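Local atomic coordinates of penicillin-binding protein PbpB (Mycobacterium tuberculosis, PDB entry 6KGU), a protein that cross-links peptidoglycan strands during mycobacterial cell-wall synthesis and is acylated and inactivated by beta-lactam antibiotics such as aztreonam. Residues G257-F265 with V356-G364; A276-P287 with V434-M445. All coordinates share one frame; numbering follows the deposited sequence.

Contact 1 (G257-F265 with V356-G364); sequences GNPAVSSPF and VGLPGESAG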
loop_
_atom_site.group_PDB
_atom_site.type_symbol
_atom_site.label_atom_id
_atom_site.label_comp_id
_atom_site.label_asym_id
_atom_site.label_seq_id
_atom_site.Cartn_x
_atom_site.Cartn_y
_atom_site.Cartn_z
ATOM N N GLY A 257 -4.888 -9.746 12.720
ATOM C CA GLY A 257 -3.554 -9.567 12.179
ATOM C C GLY A 257 -3.425 -8.291 11.373
ATOM O O GLY A 257 -4.101 -7.297 11.653
ATOM N N ASN A 258 -2.571 -8.298 10.358
ATOM C CA ASN A 258 -2.218 -7.074 9.637
ATOM C C ASN A 258 -2.016 -7.407 8.165
ATOM O O ASN A 258 -0.888 -7.414 7.656
ATOM C CB ASN A 258 -0.980 -6.431 10.273
ATOM C CG ASN A 258 -0.750 -5.005 9.812
ATOM O OD1 ASN A 258 -1.662 -4.335 9.313
ATOM N ND2 ASN A 258 0.481 -4.527 9.983
ATOM N N PRO A 259 -3.113 -7.691 7.444
ATOM C CA PRO A 259 -3.009 -8.135 6.037
ATOM C C PRO A 259 -2.217 -7.209 5.127
ATOM O O PRO A 259 -1.641 -7.685 4.141
ATOM C CB PRO A 259 -4.477 -8.185 5.573
ATOM C CG PRO A 259 -5.286 -8.277 6.802
ATOM C CD PRO A 259 -4.506 -7.613 7.916
ATOM N N ALA A 260 -2.220 -5.897 5.394
ATOM C CA ALA A 260 -1.454 -4.950 4.580
ATOM C C ALA A 260 0.016 -5.343 4.463
ATOM O O ALA A 260 0.683 -4.973 3.485
ATOM C CB ALA A 260 -1.548 -3.534 5.174
ATOM N N VAL A 261 0.549 -6.067 5.449
ATOM C CA VAL A 261 1.927 -6.528 5.382
ATOM C C VAL A 261 2.032 -8.040 5.275
ATOM O O VAL A 261 3.044 -8.529 4.757
ATOM C CB VAL A 261 2.767 -6.027 6.579
ATOM C CG1 VAL A 261 2.780 -4.502 6.642
ATOM C CG2 VAL A 261 2.287 -6.658 7.904
ATOM N N SER A 262 1.029 -8.796 5.731
ATOM C CA SER A 262 1.182 -10.239 5.836
ATOM C C SER A 262 0.651 -11.016 4.637
ATOM O O SER A 262 0.963 -12.196 4.517
ATOM C CB SER A 262 0.460 -10.754 7.086
ATOM O OG SER A 262 -0.920 -10.781 6.810
ATOM N N SER A 263 -0.164 -10.420 3.770
ATOM C CA SER A 263 -0.986 -11.200 2.843
ATOM C C SER A 263 -0.764 -10.737 1.411
ATOM O O SER A 263 -1.451 -9.821 0.941
ATOM C CB SER A 263 -2.469 -11.102 3.225
ATOM O OG SER A 263 -2.649 -11.500 4.588
ATOM N N PRO A 264 0.172 -11.353 0.681
ATOM C CA PRO A 264 0.460 -10.884 -0.682
ATOM C C PRO A 264 -0.634 -11.304 -1.642
ATOM O O PRO A 264 -1.413 -12.216 -1.371
ATOM C CB PRO A 264 1.799 -11.553 -1.029
ATOM C CG PRO A 264 1.806 -12.853 -0.160
ATOM C CD PRO A 264 1.101 -12.415 1.123
ATOM N N PHE A 265 -0.675 -10.626 -2.790
ATOM C CA PHE A 265 -1.668 -10.900 -3.824
ATOM C C PHE A 265 -1.047 -10.639 -5.196
ATOM O O PHE A 265 -0.060 -9.907 -5.318
ATOM C CB PHE A 265 -2.922 -10.029 -3.631
ATOM C CG PHE A 265 -2.618 -8.553 -3.526
ATOM C CD1 PHE A 265 -2.463 -7.774 -4.661
ATOM C CD2 PHE A 265 -2.471 -7.947 -2.289
ATOM C CE1 PHE A 265 -2.163 -6.429 -4.575
ATOM C CE2 PHE A 265 -2.177 -6.578 -2.195
ATOM C CZ PHE A 265 -2.031 -5.825 -3.342
ATOM N N VAL A 356 9.853 -2.827 7.438
ATOM C CA VAL A 356 9.053 -1.747 8.030
ATOM C C VAL A 356 9.037 -1.790 9.555
ATOM O O VAL A 356 8.736 -0.775 10.200
ATOM C CB VAL A 356 7.611 -1.799 7.457
ATOM C CG1 VAL A 356 6.964 -3.142 7.771
ATOM C CG2 VAL A 356 6.764 -0.656 8.000
ATOM N N GLY A 357 9.362 -2.930 10.159
ATOM C CA GLY A 357 9.309 -3.032 11.603
ATOM C C GLY A 357 7.996 -3.559 12.141
ATOM O O GLY A 357 7.583 -3.174 13.245
ATOM N N LEU A 358 7.310 -4.407 11.385
ATOM C CA LEU A 358 6.058 -4.996 11.820
ATOM C C LEU A 358 6.161 -6.512 11.753
ATOM O O LEU A 358 6.722 -7.042 10.789
ATOM C CB LEU A 358 4.879 -4.517 10.938
ATOM C CG LEU A 358 4.454 -3.049 11.112
ATOM C CD1 LEU A 358 3.536 -2.567 9.987
ATOM C CD2 LEU A 358 3.788 -2.868 12.464
ATOM N N PRO A 359 5.629 -7.236 12.737
ATOM C CA PRO A 359 5.727 -8.700 12.701
ATOM C C PRO A 359 4.886 -9.297 11.581
ATOM O O PRO A 359 3.838 -8.765 11.209
ATOM C CB PRO A 359 5.197 -9.128 14.077
ATOM C CG PRO A 359 4.283 -8.012 14.500
ATOM C CD PRO A 359 4.830 -6.742 13.880
ATOM N N GLY A 360 5.362 -10.420 11.037
ATOM C CA GLY A 360 4.606 -11.163 10.043
ATOM C C GLY A 360 4.629 -10.599 8.638
ATOM O O GLY A 360 3.773 -10.969 7.824
ATOM N N GLU A 361 5.579 -9.718 8.320
ATOM C CA GLU A 361 5.637 -9.146 6.980
ATOM C C GLU A 361 6.014 -10.217 5.957
ATOM O O GLU A 361 7.008 -10.927 6.133
ATOM C CB GLU A 361 6.648 -7.995 6.905
ATOM C CG GLU A 361 6.629 -7.357 5.484
ATOM C CD GLU A 361 7.713 -6.315 5.223
ATOM O OE1 GLU A 361 8.681 -6.221 6.006
ATOM O OE2 GLU A 361 7.586 -5.596 4.206
ATOM N N SER A 362 5.232 -10.327 4.881
ATOM C CA SER A 362 5.587 -11.234 3.796
ATOM C C SER A 362 6.535 -10.545 2.822
ATOM O O SER A 362 6.515 -9.323 2.659
ATOM C CB SER A 362 4.330 -11.713 3.060
ATOM O OG SER A 362 4.668 -12.368 1.853
ATOM N N ALA A 363 7.383 -11.341 2.179
ATOM C CA ALA A 363 8.278 -10.832 1.153
ATOM C C ALA A 363 7.634 -10.781 -0.221
ATOM O O ALA A 363 8.227 -10.208 -1.149
ATOM C CB ALA A 363 9.543 -11.704 1.062
ATOM N N GLY A 364 6.459 -11.377 -0.380
ATOM C CA GLY A 364 5.889 -11.511 -1.696
ATOM C C GLY A 364 6.684 -12.544 -2.481
ATOM O O GLY A 364 7.473 -13.303 -1.933
HETATM O O HOH W 1 2.111 -6.455 11.624
#
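The carboxamide of Asn258 meets Leu358 at its nitrogen end: methyl CD1 of Leu358 comes up to ND2 of Asn258 at 3.6 Å, and the two side chains cross at about a right angle. With CG anti to the backbone N (chi1 -166°), the amide swings toward 356-364. Its rotation is fixed from both ends, since OD1 pairs with Asn136 while ND2 donates a hydrogen bond to a water 3.0 Å away. That water in turn donates to Pro359 O, bridging the segments. The other flat group is the Pro264 ring, approached obliquely from one face, at its CG-CD side, by the Ser362 hydroxyl, with OG 3.5 Å from CG. The same OG accepts from Gly364 N at 3.0 Å, closing an ST turn.

Between these two places the backbones come together. Ser362 N donates to Val261 O at 2.8 Å, nearly straight at 170°, with the donor tilted out of the carbonyl plane. Glu361 CA also approaches Val261 O, and Gly360 O receives Ser262 CA at 3.3 Å, so two CA-H...O contacts flank the one conventional bond. A type II turn from Leu358 to Glu361 brings this loop alongside the short helix 259-262. Val261 adds an apolar touch, its CG1 lying 3.9 Å from Leu358 CD1, and both residues also rest on Met236 of strand 233-238.

Thus a loop without regular structure is fastened to the end of a one-turn helix in the transpeptidase domain. One backbone bond, one water bridge and the buried Val261 side chain make the contact mixed, polar and apolar together.

Contact 2 (A276-P287 with V434-M445); sequences ASAVIEHGLSSP and VSAQTAQTVRQM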
loop_
_atom_site.group_PDB
_atom_site.type_symbol
_atom_site.label_atom_id
_atom_site.label_comp_id
_atom_site.label_asym_id
_atom_site.label_seq_id
_atom_site.Cartn_x
_atom_site.Cartn_y
_atom_site.Cartn_z
ATOM N N ALA A 276 5.938 1.304 -17.164
ATOM C CA ALA A 276 5.899 2.720 -17.513
ATOM C C ALA A 276 7.208 3.403 -17.164
ATOM O O ALA A 276 7.740 4.186 -17.958
ATOM C CB ALA A 276 4.743 3.417 -16.791
ATOM N N SER A 277 7.727 3.120 -15.963
ATOM C CA SER A 277 8.969 3.716 -15.493
ATOM C C SER A 277 10.150 3.237 -16.319
ATOM O O SER A 277 11.034 4.024 -16.671
ATOM C CB SER A 277 9.179 3.358 -14.017
ATOM O OG SER A 277 8.115 3.853 -13.219
ATOM N N ALA A 278 10.183 1.948 -16.639
ATOM C CA ALA A 278 11.305 1.418 -17.401
ATOM C C ALA A 278 11.349 2.012 -18.803
ATOM O O ALA A 278 12.406 2.467 -19.260
ATOM C CB ALA A 278 11.227 -0.106 -17.450
ATOM N N VAL A 279 10.208 2.035 -19.497
ATOM C CA VAL A 279 10.223 2.496 -20.880
ATOM C C VAL A 279 10.587 3.981 -20.953
ATOM O O VAL A 279 11.260 4.414 -21.896
ATOM C CB VAL A 279 8.870 2.163 -21.561
ATOM C CG1 VAL A 279 7.885 3.313 -21.479
ATOM C CG2 VAL A 279 9.068 1.742 -23.011
ATOM N N ILE A 280 10.194 4.786 -19.961
ATOM C CA ILE A 280 10.583 6.196 -19.965
ATOM C C ILE A 280 12.049 6.353 -19.562
ATOM O O ILE A 280 12.804 7.102 -20.194
ATOM C CB ILE A 280 9.662 7.023 -19.038
ATOM C CG1 ILE A 280 8.213 6.996 -19.532
ATOM C CG2 ILE A 280 10.195 8.457 -18.877
ATOM C CD1 ILE A 280 8.002 7.661 -20.894
ATOM N N GLU A 281 12.471 5.640 -18.504
ATOM C CA GLU A 281 13.824 5.817 -17.965
ATOM C C GLU A 281 14.894 5.458 -18.988
ATOM O O GLU A 281 15.949 6.102 -19.053
ATOM C CB GLU A 281 14.022 4.973 -16.703
ATOM C CG GLU A 281 15.458 4.940 -16.172
ATOM C CD GLU A 281 15.869 6.190 -15.397
ATOM O OE1 GLU A 281 15.035 7.097 -15.196
ATOM O OE2 GLU A 281 17.045 6.257 -14.971
ATOM N N HIS A 282 14.656 4.433 -19.786
ATOM C CA HIS A 282 15.623 4.072 -20.809
ATOM C C HIS A 282 15.378 4.788 -22.135
ATOM O O HIS A 282 16.011 4.445 -23.136
ATOM C CB HIS A 282 15.626 2.560 -20.993
ATOM C CG HIS A 282 15.974 1.823 -19.741
ATOM N ND1 HIS A 282 17.196 1.963 -19.120
ATOM C CD2 HIS A 282 15.258 0.964 -18.976
ATOM C CE1 HIS A 282 17.225 1.208 -18.034
ATOM N NE2 HIS A 282 16.057 0.603 -17.915
ATOM N N GLY A 283 14.508 5.795 -22.158
ATOM C CA GLY A 283 14.356 6.591 -23.365
ATOM C C GLY A 283 13.783 5.819 -24.534
ATOM O O GLY A 283 14.126 6.100 -25.681
ATOM N N LEU A 284 12.913 4.847 -24.264
ATOM C CA LEU A 284 12.343 3.975 -25.282
ATOM C C LEU A 284 10.986 4.446 -25.766
ATOM O O LEU A 284 10.457 3.890 -26.740
ATOM C CB LEU A 284 12.223 2.551 -24.728
ATOM C CG LEU A 284 13.592 1.999 -24.314
ATOM C CD1 LEU A 284 13.458 0.757 -23.434
ATOM C CD2 LEU A 284 14.431 1.681 -25.562
ATOM N N SER A 285 10.408 5.439 -25.099
ATOM C CA SER A 285 9.133 6.015 -25.486
ATOM C C SER A 285 8.988 7.336 -24.746
ATOM O O SER A 285 9.820 7.693 -23.910
ATOM C CB SER A 285 7.965 5.072 -25.154
ATOM O OG SER A 285 6.753 5.561 -25.701
ATOM N N SER A 286 7.914 8.046 -25.047
ATOM C CA SER A 286 7.566 9.296 -24.392
ATOM C C SER A 286 6.058 9.317 -24.214
ATOM O O SER A 286 5.343 8.558 -24.877
ATOM C CB SER A 286 8.018 10.504 -25.224
ATOM O OG SER A 286 7.177 10.635 -26.360
ATOM N N PRO A 287 5.537 10.200 -23.351
ATOM C CA PRO A 287 4.097 10.149 -23.056
ATOM C C PRO A 287 3.213 10.351 -24.266
ATOM O O PRO A 287 2.137 9.746 -24.338
ATOM C CB PRO A 287 3.897 11.284 -22.036
ATOM C CG PRO A 287 5.223 11.440 -21.391
ATOM C CD PRO A 287 6.244 11.147 -22.468
ATOM N N VAL A 434 14.526 5.423 -10.648
ATOM C CA VAL A 434 14.558 6.146 -11.912
ATOM C C VAL A 434 14.969 7.575 -11.595
ATOM O O VAL A 434 14.983 7.989 -10.435
ATOM C CB VAL A 434 13.196 6.133 -12.641
ATOM C CG1 VAL A 434 12.791 4.722 -13.016
ATOM C CG2 VAL A 434 12.135 6.827 -11.771
ATOM N N SER A 435 15.283 8.344 -12.642
ATOM C CA SER A 435 15.681 9.727 -12.419
ATOM C C SER A 435 14.488 10.563 -11.954
ATOM O O SER A 435 13.321 10.165 -12.084
ATOM C CB SER A 435 16.276 10.344 -13.692
ATOM O OG SER A 435 15.276 10.589 -14.678
ATOM N N ALA A 436 14.796 11.745 -11.404
ATOM C CA ALA A 436 13.729 12.677 -11.040
ATOM C C ALA A 436 12.879 13.020 -12.251
ATOM O O ALA A 436 11.644 13.079 -12.164
ATOM C CB ALA A 436 14.313 13.944 -10.419
ATOM N N GLN A 437 13.523 13.209 -13.411
ATOM C CA GLN A 437 12.825 13.580 -14.631
ATOM C C GLN A 437 11.867 12.479 -15.077
ATOM O O GLN A 437 10.756 12.762 -15.531
ATOM C CB GLN A 437 13.846 13.921 -15.726
ATOM C CG GLN A 437 13.238 13.991 -17.119
ATOM C CD GLN A 437 12.353 15.226 -17.304
ATOM O OE1 GLN A 437 11.502 15.252 -18.185
ATOM N NE2 GLN A 437 12.518 16.212 -16.452
ATOM N N THR A 438 12.321 11.226 -14.988
ATOM C CA THR A 438 11.446 10.098 -15.295
ATOM C C THR A 438 10.272 10.047 -14.326
ATOM O O THR A 438 9.107 9.954 -14.745
ATOM C CB THR A 438 12.236 8.791 -15.244
ATOM O OG1 THR A 438 13.191 8.760 -16.302
ATOM C CG2 THR A 438 11.297 7.584 -15.404
ATOM N N ALA A 439 10.555 10.105 -13.027
ATOM C CA ALA A 439 9.502 10.074 -12.019
ATOM C C ALA A 439 8.446 11.148 -12.268
ATOM O O ALA A 439 7.245 10.877 -12.181
ATOM C CB ALA A 439 10.115 10.242 -10.632
ATOM N N GLN A 440 8.874 12.377 -12.567
ATOM C CA GLN A 440 7.921 13.453 -12.826
ATOM C C GLN A 440 7.076 13.158 -14.057
ATOM O O GLN A 440 5.874 13.448 -14.082
ATOM C CB GLN A 440 8.667 14.785 -12.985
ATOM C CG GLN A 440 9.219 15.312 -11.655
ATOM C CD GLN A 440 10.448 16.178 -11.827
ATOM O OE1 GLN A 440 10.711 16.685 -12.911
ATOM N NE2 GLN A 440 11.210 16.346 -10.757
ATOM N N THR A 441 7.690 12.566 -15.082
ATOM C CA THR A 441 6.966 12.218 -16.296
ATOM C C THR A 441 5.946 11.109 -16.046
ATOM O O THR A 441 4.817 11.168 -16.553
ATOM C CB THR A 441 7.975 11.820 -17.379
ATOM O OG1 THR A 441 8.706 12.985 -17.780
ATOM C CG2 THR A 441 7.292 11.215 -18.596
ATOM N N VAL A 442 6.306 10.102 -15.251
ATOM C CA VAL A 442 5.368 9.016 -14.980
ATOM C C VAL A 442 4.183 9.519 -14.148
ATOM O O VAL A 442 3.031 9.164 -14.415
ATOM C CB VAL A 442 6.095 7.844 -14.293
ATOM C CG1 VAL A 442 5.091 6.818 -13.771
ATOM C CG2 VAL A 442 7.109 7.182 -15.264
ATOM N N ARG A 443 4.447 10.355 -13.141
ATOM C CA ARG A 443 3.377 10.981 -12.353
ATOM C C ARG A 443 2.397 11.733 -13.240
ATOM O O ARG A 443 1.176 11.629 -13.064
ATOM C CB ARG A 443 3.955 11.964 -11.319
ATOM C CG ARG A 443 4.736 11.350 -10.188
ATOM C CD ARG A 443 4.806 12.284 -8.971
ATOM N NE ARG A 443 5.371 13.609 -9.232
ATOM C CZ ARG A 443 6.652 13.932 -9.050
ATOM N NH1 ARG A 443 7.527 13.018 -8.662
ATOM N NH2 ARG A 443 7.068 15.167 -9.275
ATOM N N GLN A 444 2.917 12.531 -14.181
ATOM C CA GLN A 444 2.029 13.273 -15.072
ATOM C C GLN A 444 1.212 12.328 -15.941
ATOM O O GLN A 444 0.003 12.524 -16.110
ATOM C CB GLN A 444 2.839 14.246 -15.937
ATOM C CG GLN A 444 3.327 15.472 -15.170
ATOM C CD GLN A 444 2.177 16.317 -14.613
ATOM O OE1 GLN A 444 1.167 16.537 -15.279
ATOM N NE2 GLN A 444 2.331 16.772 -13.390
ATOM N N MET A 445 1.856 11.289 -16.490
ATOM C CA MET A 445 1.151 10.299 -17.298
ATOM C C MET A 445 0.000 9.670 -16.529
ATOM O O MET A 445 -1.095 9.497 -17.067
ATOM C CB MET A 445 2.110 9.193 -17.761
ATOM C CG MET A 445 2.703 9.370 -19.138
ATOM S SD MET A 445 3.316 7.817 -19.838
ATOM C CE MET A 445 4.454 7.286 -18.556
#
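Glu281 and the start of helix 436-445 carry the polar part of this contact. Both bonds fall on one carboxylate oxygen: Thr438 OG1 donates to Glu281 OE1 at 2.7 Å, on the anti side, and Ser435 N donates to the same OE1 at 2.9 Å, on the syn side, with a nearly straight N-H (172°). The two donors reach it from opposite faces of the carboxylate plane. A bend at chi2 (78°) turns the acid toward the neighbouring helix. Ser435 is itself the N-cap residue, its OG accepting from Thr438 N at 3.0 Å, so Ser435 caps the first turn while Glu281 holds the N-cap residue's own N-H and the Thr438 hydroxyl. A negative charge beside this helix start would probably be stabilised by the helix dipole.

The helices belong to the penicillin-binding transpeptidase fold. Helix 272-281 begins just after Ser269, the probable acyl-ester nucleophile of an SxxK-type motif, and the contact engages its far end. The axes of 276-281 and 436-445 approach to 9.4 Å at 129° between their N-to-C directions, nearer perpendicular than antiparallel. Gly283 ends the first helix in a Schellman motif, after which the chain returns to Pro287.

Apolar packing fills the crossing. Ile280 sends CG2 past Thr438 CG2 at 3.7 Å, the side chains sliding by in opposite directions, while its CG1 branch and Met445 CE meet tip to tip at 3.9 Å. Val442 CG2 lies against Ser277 CA, and Val434 CG1 faces Ser277 CB. At the far end the Pro287 ring lies across Thr441 and Met445; Pro287 CG and Thr441 CG2, only 3.5 Å apart, pack more tightly than usual, and Pro287 CB rests 3.7 Å from Met445 CG.

How the contacts relate
Contacts 1 and 2 lie in the same transpeptidase domain with their centres 29 Å apart; their nearest atoms are about 17 Å from each other, so they do not touch. Their segments alternate along the chain: 257-265, 276-287, 356-364, then 434-445. Helices 259-262 and 272-281 are consecutive, and the probable nucleophile Ser269 falls on the link between them. Each flank of that link is thus tied to a later part of the chain, on one side to a loop and on the other to a helix. Helix 338-347 leads toward the loop of contact 1, and its Met344 also touches Val434 of contact 2.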